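Local coordinates for protein phosphodiesterase (Trypanosoma brucei brucei, PDB 5H2Q) that belongs to the HD-type phosphodiesterase family, an all-helical domain that carries zinc and magnesium ions beside a ligand pocket, at residues A[53-58]-A[69-74]; A[304-309]-A[315-320]; A[75-80]-A[172-177]. All blocks are in the same frame, centred on the assembly; numbering follows the deposited sequence. Where two conformers were deposited one is given.

Contacts 1 and 3 are neighbours, their centres 12 Å apart, because both are built on helix 68-80: its first half faces helix 43-58 in contact 1, its second half the loop 172-177 in contact 3. They touch through N73 ND2 and E176 O (3.0 Å, a probable hydrogen bond) and through F74, whose CE1 packs on L172 CD2 at 3.7 Å. Contact 2 joins the last two helices of the chain, its centre 29 Å from that of contact 1 and 34 Å from that of contact 3, with the chain's centre between contacts 2 and 3. Its F306 side chain lies about 10 Å from the bound LLI and about 13 Å from the zinc ion.

Contact 1 (A[53-58]-A[69-74])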
loop_
_atom_site.group_PDB
_atom_site.type_symbol
_atom_site.label_atom_id
_atom_site.label_comp_id
_atom_site.label_asym_id
_atom_site.label_seq_id
_atom_site.Cartn_x
_atom_site.Cartn_y
_atom_site.Cartn_z
ATOM N N ARG A 53 -7.757 0.003 -15.198
ATOM C CA ARG A 53 -7.191 0.663 -16.367
ATOM C C ARG A 53 -5.700 0.886 -16.257
ATOM O O ARG A 53 -4.999 0.782 -17.265
ATOM C CB ARG A 53 -7.950 1.960 -16.684
ATOM C CG ARG A 53 -9.407 1.750 -17.052
ATOM C CD ARG A 53 -9.550 0.826 -18.253
ATOM N NE ARG A 53 -10.941 0.476 -18.539
ATOM C CZ ARG A 53 -11.325 -0.285 -19.562
ATOM N NH1 ARG A 53 -12.611 -0.540 -19.760
ATOM N NH2 ARG A 53 -10.426 -0.791 -20.397
ATOM N N LEU A 54 -5.197 1.164 -15.048
ATOM C CA LEU A 54 -3.749 1.321 -14.873
ATOM C C LEU A 54 -3.034 0.018 -15.248
ATOM O O LEU A 54 -2.091 0.025 -16.039
ATOM C CB LEU A 54 -3.433 1.678 -13.420
ATOM C CG LEU A 54 -1.965 1.885 -13.070
ATOM C CD1 LEU A 54 -1.404 3.178 -13.738
ATOM C CD2 LEU A 54 -1.788 1.934 -11.579
ATOM N N LEU A 55 -3.523 -1.099 -14.705
ATOM C CA LEU A 55 -2.908 -2.400 -14.946
ATOM C C LEU A 55 -3.117 -2.887 -16.388
ATOM O O LEU A 55 -2.156 -3.294 -17.028
ATOM C CB LEU A 55 -3.372 -3.409 -13.892
ATOM C CG LEU A 55 -2.637 -3.389 -12.526
ATOM C CD1 LEU A 55 -2.441 -1.973 -11.963
ATOM C CD2 LEU A 55 -3.352 -4.259 -11.509
ATOM N N LEU A 56 -4.337 -2.796 -16.932
ATOM C CA LEU A 56 -4.503 -3.244 -18.337
ATOM C C LEU A 56 -3.677 -2.358 -19.283
ATOM O O LEU A 56 -3.113 -2.852 -20.264
ATOM C CB LEU A 56 -5.982 -3.182 -18.774
ATOM C CG LEU A 56 -6.895 -4.321 -18.410
ATOM C CD1 LEU A 56 -8.212 -4.184 -19.172
ATOM C CD2 LEU A 56 -6.270 -5.701 -18.683
ATOM N N GLY A 57 -3.589 -1.060 -18.949
ATOM C CA GLY A 57 -2.876 -0.065 -19.737
ATOM C C GLY A 57 -1.400 -0.353 -19.866
ATOM O O GLY A 57 -0.805 -0.037 -20.897
ATOM N N SER A 58 -0.817 -0.990 -18.832
ATOM C CA SER A 58 0.599 -1.351 -18.739
ATOM C C SER A 58 0.962 -2.492 -19.665
ATOM O O SER A 58 2.099 -2.540 -20.122
ATOM C CB SER A 58 0.984 -1.720 -17.308
ATOM O OG SER A 58 0.459 -2.960 -16.860
ATOM N N GLU A 69 -11.038 -10.289 -17.716
ATOM C CA GLU A 69 -12.102 -10.670 -16.784
ATOM C C GLU A 69 -11.559 -11.139 -15.441
ATOM O O GLU A 69 -12.170 -10.830 -14.408
ATOM C CB GLU A 69 -13.044 -11.728 -17.407
ATOM C CG GLU A 69 -13.925 -11.127 -18.497
ATOM C CD GLU A 69 -14.917 -12.065 -19.168
ATOM O OE1 GLU A 69 -14.987 -12.063 -20.418
ATOM O OE2 GLU A 69 -15.666 -12.755 -18.441
ATOM N N VAL A 70 -10.417 -11.859 -15.446
ATOM C CA VAL A 70 -9.820 -12.370 -14.194
ATOM C C VAL A 70 -9.293 -11.167 -13.396
ATOM O O VAL A 70 -9.541 -11.069 -12.195
ATOM C CB VAL A 70 -8.755 -13.477 -14.420
ATOM C CG1 VAL A 70 -7.929 -13.722 -13.157
ATOM C CG2 VAL A 70 -9.440 -14.787 -14.849
ATOM N N LEU A 71 -8.634 -10.237 -14.079
ATOM C CA LEU A 71 -8.112 -9.038 -13.408
ATOM C C LEU A 71 -9.276 -8.255 -12.772
ATOM O O LEU A 71 -9.192 -7.867 -11.603
ATOM C CB LEU A 71 -7.316 -8.173 -14.396
ATOM C CG LEU A 71 -6.801 -6.828 -13.824
ATOM C CD1 LEU A 71 -5.722 -7.044 -12.759
ATOM C CD2 LEU A 71 -6.281 -5.914 -14.956
ATOM N N LEU A 72 -10.382 -8.091 -13.513
ATOM C CA LEU A 72 -11.517 -7.369 -12.952
ATOM C C LEU A 72 -12.133 -8.110 -11.779
ATOM O O LEU A 72 -12.372 -7.490 -10.756
ATOM C CB LEU A 72 -12.565 -7.000 -14.014
ATOM C CG LEU A 72 -13.684 -6.060 -13.480
ATOM C CD1 LEU A 72 -13.124 -4.728 -12.921
ATOM C CD2 LEU A 72 -14.720 -5.807 -14.528
ATOM N N ASN A 73 -12.350 -9.442 -11.896
ATOM C CA ASN A 73 -12.893 -10.252 -10.803
ATOM C C ASN A 73 -12.014 -10.131 -9.571
ATOM O O ASN A 73 -12.510 -9.934 -8.463
ATOM C CB ASN A 73 -12.960 -11.709 -11.211
ATOM C CG ASN A 73 -14.130 -12.017 -12.095
ATOM O OD1 ASN A 73 -15.101 -11.262 -12.154
ATOM N ND2 ASN A 73 -14.090 -13.186 -12.730
ATOM N N PHE A 74 -10.696 -10.171 -9.779
ATOM C CA PHE A 74 -9.767 -10.039 -8.674
ATOM C C PHE A 74 -9.911 -8.669 -7.986
ATOM O O PHE A 74 -9.983 -8.627 -6.770
ATOM C CB PHE A 74 -8.332 -10.285 -9.169
ATOM C CG PHE A 74 -7.275 -9.892 -8.165
ATOM C CD1 PHE A 74 -6.923 -10.753 -7.130
ATOM C CD2 PHE A 74 -6.650 -8.648 -8.238
ATOM C CE1 PHE A 74 -5.967 -10.368 -6.188
ATOM C CE2 PHE A 74 -5.677 -8.275 -7.312
ATOM C CZ PHE A 74 -5.324 -9.153 -6.316
#
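L71, one turn into helix 68-80, reaches helix 43-58 through both methyl groups, meeting L55 and L56. Its CG stands anti to the backbone N (chi1 176°), which directs its branched end toward these two leucines. The CD2 methyl is the busier one: it lies 3.7 Å from L56 CD2 and 4.0 Å from L55 CB, and so settles between the two successive leucines. The side chains of L71 and L56 run past each other in opposite directions, whereas L55 crosses L71 at about a right angle. CD1 of L71 meets L55 CD2 at 3.9 Å, a contact that is less certain because L55 was modelled in two conformers. I123 of helix 115-127 touches both L55 and L71 and ties this pair to a third helix. Farther along, L72 turns instead to helix 10-17, resting on R13, V16 and L17, and F74 joins L71 on I123. Between the two segments only methyl, methine and methylene carbons meet, so the helices are held here by dispersion and by exclusion of water, with no directional bond between them to fix the rotation of the leucines.

Contact 2 (A[304-309]-A[315-320])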
loop_
_atom_site.group_PDB
_atom_site.type_symbol
_atom_site.label_atom_id
_atom_site.label_comp_id
_atom_site.label_asym_id
_atom_site.label_seq_id
_atom_site.Cartn_x
_atom_site.Cartn_y
_atom_site.Cartn_z
ATOM N N PRO A 304 14.210 9.985 6.499
ATOM C CA PRO A 304 15.389 9.103 6.447
ATOM C C PRO A 304 15.195 7.927 5.494
ATOM O O PRO A 304 16.106 7.603 4.753
ATOM C CB PRO A 304 15.556 8.625 7.904
ATOM C CG PRO A 304 14.834 9.638 8.713
ATOM C CD PRO A 304 13.685 10.073 7.879
ATOM N N PHE A 305 13.988 7.320 5.475
ATOM C CA PHE A 305 13.717 6.192 4.581
ATOM C C PHE A 305 13.966 6.557 3.094
ATOM O O PHE A 305 14.718 5.850 2.424
ATOM C CB PHE A 305 12.283 5.665 4.795
ATOM C CG PHE A 305 11.871 4.577 3.833
ATOM C CD1 PHE A 305 12.212 3.254 4.069
ATOM C CD2 PHE A 305 11.173 4.885 2.669
ATOM C CE1 PHE A 305 11.814 2.242 3.185
ATOM C CE2 PHE A 305 10.775 3.875 1.783
ATOM C CZ PHE A 305 11.093 2.563 2.051
ATOM N N PHE A 306 13.329 7.625 2.593
ATOM C CA PHE A 306 13.448 7.990 1.175
ATOM C C PHE A 306 14.836 8.507 0.834
ATOM O O PHE A 306 15.384 8.113 -0.189
ATOM C CB PHE A 306 12.381 8.981 0.745
ATOM C CG PHE A 306 11.007 8.356 0.586
ATOM C CD1 PHE A 306 10.688 7.615 -0.550
ATOM C CD2 PHE A 306 10.019 8.565 1.538
ATOM C CE1 PHE A 306 9.405 7.067 -0.712
ATOM C CE2 PHE A 306 8.738 8.007 1.381
ATOM C CZ PHE A 306 8.434 7.290 0.242
ATOM N N GLN A 307 15.424 9.351 1.704
ATOM C CA GLN A 307 16.780 9.850 1.453
ATOM C C GLN A 307 17.778 8.698 1.290
ATOM O O GLN A 307 18.555 8.715 0.337
ATOM C CB GLN A 307 17.221 10.828 2.583
ATOM C CG GLN A 307 18.585 11.505 2.366
ATOM C CD GLN A 307 18.531 12.565 1.294
ATOM O OE1 GLN A 307 18.038 13.680 1.506
ATOM N NE2 GLN A 307 19.028 12.235 0.111
ATOM N N LYS A 308 17.735 7.698 2.196
ATOM C CA LYS A 308 18.643 6.548 2.237
ATOM C C LYS A 308 18.466 5.615 1.031
ATOM O O LYS A 308 19.464 5.124 0.488
ATOM C CB LYS A 308 18.503 5.758 3.544
ATOM C CG LYS A 308 19.057 6.474 4.789
ATOM C CD LYS A 308 18.661 5.709 6.062
ATOM C CE LYS A 308 19.212 6.318 7.334
ATOM N NZ LYS A 308 18.750 5.567 8.538
ATOM N N ILE A 309 17.201 5.334 0.643
ATOM C CA ILE A 309 16.985 4.429 -0.483
ATOM C C ILE A 309 17.361 5.108 -1.811
ATOM O O ILE A 309 17.917 4.418 -2.671
ATOM C CB ILE A 309 15.586 3.736 -0.505
ATOM C CG1 ILE A 309 14.465 4.729 -0.875
ATOM C CG2 ILE A 309 15.330 2.990 0.822
ATOM C CD1 ILE A 309 13.019 4.111 -0.967
ATOM N N GLN A 315 18.099 6.527 -7.501
ATOM C CA GLN A 315 18.317 7.900 -7.951
ATOM C C GLN A 315 17.131 8.505 -8.662
ATOM O O GLN A 315 16.903 9.702 -8.527
ATOM C CB GLN A 315 19.593 8.015 -8.839
ATOM C CG GLN A 315 20.882 7.509 -8.185
ATOM C CD GLN A 315 21.510 8.530 -7.265
ATOM O OE1 GLN A 315 22.342 9.350 -7.675
ATOM N NE2 GLN A 315 21.153 8.479 -5.989
ATOM N N GLY A 316 16.368 7.688 -9.405
ATOM C CA GLY A 316 15.187 8.157 -10.122
ATOM C C GLY A 316 14.016 8.571 -9.253
ATOM O O GLY A 316 13.108 9.247 -9.742
ATOM N N MET A 317 14.043 8.186 -7.949
ATOM C CA MET A 317 13.002 8.527 -6.966
ATOM C C MET A 317 13.381 9.769 -6.120
ATOM O O MET A 317 12.758 10.013 -5.092
ATOM C CB MET A 317 12.677 7.321 -6.067
ATOM C CG MET A 317 11.651 6.357 -6.674
ATOM S SD MET A 317 11.518 4.871 -5.678
ATOM C CE MET A 317 10.573 5.554 -4.195
ATOM N N GLN A 318 14.347 10.592 -6.590
ATOM C CA GLN A 318 14.783 11.817 -5.888
ATOM C C GLN A 318 13.627 12.801 -5.570
ATOM O O GLN A 318 13.672 13.458 -4.527
ATOM C CB GLN A 318 15.925 12.501 -6.690
ATOM C CG GLN A 318 16.465 13.833 -6.114
ATOM C CD GLN A 318 17.029 13.714 -4.712
ATOM O OE1 GLN A 318 17.819 12.813 -4.400
ATOM N NE2 GLN A 318 16.648 14.636 -3.843
ATOM N N TRP A 319 12.569 12.864 -6.426
ATOM C CA TRP A 319 11.417 13.748 -6.223
ATOM C C TRP A 319 10.697 13.485 -4.886
ATOM O O TRP A 319 10.044 14.404 -4.357
ATOM C CB TRP A 319 10.421 13.668 -7.402
ATOM C CG TRP A 319 9.369 12.589 -7.262
ATOM C CD1 TRP A 319 8.224 12.655 -6.524
ATOM C CD2 TRP A 319 9.381 11.285 -7.869
ATOM N NE1 TRP A 319 7.531 11.467 -6.611
ATOM C CE2 TRP A 319 8.203 10.621 -7.455
ATOM C CE3 TRP A 319 10.267 10.618 -8.738
ATOM C CZ2 TRP A 319 7.885 9.320 -7.882
ATOM C CZ3 TRP A 319 9.956 9.325 -9.154
ATOM C CH2 TRP A 319 8.786 8.683 -8.714
ATOM N N THR A 320 10.738 12.215 -4.410
ATOM C CA THR A 320 10.072 11.788 -3.159
ATOM C C THR A 320 10.705 12.549 -1.983
ATOM O O THR A 320 9.986 13.071 -1.134
ATOM C CB THR A 320 10.102 10.264 -2.947
ATOM O OG1 THR A 320 11.435 9.796 -2.821
ATOM C CG2 THR A 320 9.334 9.478 -4.012
#
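The carbonyl oxygen of M317 is gripped twice by T320, and both residues meet F306. T320 OG1 donates to M317 O over 2.6 Å, approaching nearly in line with the carbonyl bond (164° at the oxygen), and the backbone N of T320 adds a second bond of 3.1 Å. The hydroxyl can do this because chi1 of 63° sets OG1 between the backbone N and the carbonyl carbon. This bond fixes the rotation of the threonine, which then presses against F306 at about a right angle. OG1 approaches F306 CD1 obliquely to 3.2 Å, and T320 CB lies 3.6 Å from the same ring atom. M317 comes in at the rim: its chain bends at chi3 (73°) and brings CE to the edge of the F306 ring, near its plane, 4.0 Å from CE1. The same methyl reaches I309 CD1 at 4.3 Å, one turn along helix 290-312. F305 CD2 lies over the centre of one face of the F306 ring, while A240 and L237 of helix 227-242 touch F306 and M317 respectively. Two consecutive helices, 290-312 and 318-334, are thus packed together beside the short connection between them, a local helix-helix join within the all-helical phosphodiesterase domain.

Contact 3 (A[75-80]-A[172-177]); sequences ILQCRK and LSDPES
Q77, on helix 68-80, faces D174 and S177 of the loop that follows helix 159-172, a loop whose bend is an Asx turn headed by D174. The stem and the amide of the glutamine make quite different contacts. Its stem packs: Q77 CG lies 4.2 Å from S177 CB, the carbons meeting where S177 is buried against the helix. The serine hydroxyl takes no part in this, since it is hydrogen-bonded to I171 O in the preceding helix. The loop is further tightened by S177 N, which donates to D174 O, so one backbone bond and one hydroxyl bond hold S177 in place beside the glutamine.

The outer part is looser and wetter. Q77 bends at chi2 (-70°), which swings the amide away from S177 and toward the carboxylate of D174. The two flat groups are turned 64° from each other, and NE2 remains 4.2 Å from D174 OD2, too far for a direct bond. A water bridges the two, accepting from Q77 NE2 at 2.8 Å. It donates in turn to D174 OD2 at 2.7 Å. D174 thus uses its two oxygens for separate tasks: OD2 looks across to the helix through the water, while OD1 shapes the loop. The anionic carboxylate probably favours a water that donates to it and accepts from the amide. I8, near the N-terminus, also touches Q77, so the glutamine sits where three parts of the chain converge. Within the Asx turn, E176 N reaches D174 OD1 at 3.1 Å from well above the carboxylate plane, 61° out of it.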
loop_
_atom_site.group_PDB
_atom_site.type_symbol
_atom_site.label_atom_id
_atom_site.label_comp_id
_atom_site.label_asym_id
_atom_site.label_seq_id
_atom_site.Cartn_x
_atom_site.Cartn_y
_atom_site.Cartn_z
ATOM N N ILE A 75 -9.958 -7.563 -8.745
ATOM C CA ILE A 75 -10.079 -6.231 -8.139
ATOM C C ILE A 75 -11.374 -6.104 -7.347
ATOM O O ILE A 75 -11.382 -5.553 -6.238
ATOM C CB ILE A 75 -9.955 -5.138 -9.224
ATOM C CG1 ILE A 75 -8.519 -5.166 -9.826
ATOM C CG2 ILE A 75 -10.293 -3.757 -8.654
ATOM C CD1 ILE A 75 -8.383 -4.344 -11.139
ATOM N N LEU A 76 -12.474 -6.642 -7.902
ATOM C CA LEU A 76 -13.747 -6.560 -7.188
ATOM C C LEU A 76 -13.766 -7.450 -5.945
ATOM O O LEU A 76 -14.324 -7.038 -4.927
ATOM C CB LEU A 76 -14.951 -6.813 -8.122
ATOM C CG LEU A 76 -14.997 -5.824 -9.322
ATOM C CD1 LEU A 76 -16.027 -6.221 -10.323
ATOM C CD2 LEU A 76 -15.227 -4.411 -8.888
ATOM N N GLN A 77 -13.120 -8.633 -5.997
ATOM C CA GLN A 77 -13.020 -9.500 -4.800
ATOM C C GLN A 77 -12.202 -8.774 -3.716
ATOM O O GLN A 77 -12.598 -8.776 -2.555
ATOM C CB GLN A 77 -12.427 -10.870 -5.119
ATOM C CG GLN A 77 -13.323 -11.772 -5.964
ATOM C CD GLN A 77 -14.579 -12.302 -5.276
ATOM O OE1 GLN A 77 -15.029 -11.831 -4.223
ATOM N NE2 GLN A 77 -15.249 -13.224 -5.952
ATOM N N CYS A 78 -11.111 -8.076 -4.103
ATOM C CA CYS A 78 -10.331 -7.272 -3.156
ATOM C C CYS A 78 -11.248 -6.205 -2.575
ATOM O O CYS A 78 -11.307 -6.058 -1.382
ATOM C CB CYS A 78 -9.126 -6.615 -3.830
ATOM S SG CYS A 78 -7.785 -7.763 -4.204
ATOM N N ARG A 79 -11.929 -5.438 -3.436
ATOM C CA ARG A 79 -12.766 -4.321 -2.988
ATOM C C ARG A 79 -13.778 -4.740 -1.933
ATOM O O ARG A 79 -13.923 -4.052 -0.930
ATOM C CB ARG A 79 -13.491 -3.711 -4.186
ATOM C CG ARG A 79 -14.192 -2.410 -3.818
ATOM C CD ARG A 79 -14.812 -1.734 -5.016
ATOM N NE ARG A 79 -15.911 -2.529 -5.557
ATOM C CZ ARG A 79 -16.722 -2.124 -6.533
ATOM N NH1 ARG A 79 -16.526 -0.950 -7.123
ATOM N NH2 ARG A 79 -17.721 -2.901 -6.940
ATOM N N LYS A 80 -14.373 -5.930 -2.111
ATOM C CA LYS A 80 -15.371 -6.490 -1.168
ATOM C C LYS A 80 -14.832 -6.677 0.240
ATOM O O LYS A 80 -15.602 -6.649 1.201
ATOM C CB LYS A 80 -15.914 -7.834 -1.690
ATOM C CG LYS A 80 -16.870 -7.665 -2.851
ATOM C CD LYS A 80 -17.374 -9.001 -3.360
ATOM C CE LYS A 80 -18.379 -8.840 -4.472
ATOM N NZ LYS A 80 -19.596 -8.109 -4.027
ATOM N N LEU A 172 -7.100 -15.580 -4.352
ATOM C CA LEU A 172 -6.404 -16.207 -5.439
ATOM C C LEU A 172 -6.690 -17.715 -5.582
ATOM O O LEU A 172 -6.316 -18.286 -6.602
ATOM C CB LEU A 172 -4.909 -15.918 -5.324
ATOM C CG LEU A 172 -4.515 -14.426 -5.332
ATOM C CD1 LEU A 172 -3.059 -14.265 -4.860
ATOM C CD2 LEU A 172 -4.667 -13.798 -6.762
ATOM N N SER A 173 -7.340 -18.356 -4.586
ATOM C CA SER A 173 -7.650 -19.792 -4.655
ATOM C C SER A 173 -8.808 -20.062 -5.622
ATOM O O SER A 173 -8.992 -21.201 -6.013
ATOM C CB SER A 173 -7.950 -20.360 -3.271
ATOM O OG SER A 173 -9.197 -19.901 -2.773
ATOM N N ASP A 174 -9.608 -19.016 -5.966
ATOM C CA ASP A 174 -10.717 -19.083 -6.927
ATOM C C ASP A 174 -10.109 -18.858 -8.322
ATOM O O ASP A 174 -9.618 -17.752 -8.568
ATOM C CB ASP A 174 -11.752 -17.975 -6.603
ATOM C CG ASP A 174 -12.976 -17.837 -7.519
ATOM O OD1 ASP A 174 -13.076 -18.597 -8.507
ATOM O OD2 ASP A 174 -13.793 -16.905 -7.286
ATOM N N PRO A 175 -10.118 -19.853 -9.245
ATOM C CA PRO A 175 -9.515 -19.629 -10.574
ATOM C C PRO A 175 -10.046 -18.386 -11.287
ATOM O O PRO A 175 -9.330 -17.798 -12.081
ATOM C CB PRO A 175 -9.912 -20.898 -11.356
ATOM C CG PRO A 175 -10.001 -21.969 -10.283
ATOM C CD PRO A 175 -10.635 -21.244 -9.118
ATOM N N GLU A 176 -11.289 -17.981 -10.991
ATOM C CA GLU A 176 -11.881 -16.835 -11.683
ATOM C C GLU A 176 -11.318 -15.501 -11.219
ATOM O O GLU A 176 -11.565 -14.487 -11.870
ATOM C CB GLU A 176 -13.401 -16.860 -11.616
ATOM C CG GLU A 176 -13.989 -17.783 -12.680
ATOM C CD GLU A 176 -15.502 -17.897 -12.670
ATOM O OE1 GLU A 176 -16.140 -17.443 -11.693
ATOM O OE2 GLU A 176 -16.052 -18.432 -13.657
ATOM N N SER A 177 -10.535 -15.509 -10.138
ATOM C CA SER A 177 -9.879 -14.288 -9.638
ATOM C C SER A 177 -8.386 -14.529 -9.435
ATOM O O SER A 177 -7.700 -13.710 -8.803
ATOM C CB SER A 177 -10.554 -13.791 -8.360
ATOM O OG SER A 177 -10.704 -14.811 -7.386
HETATM O O HOH W 1 -14.137 -14.363 -8.229
#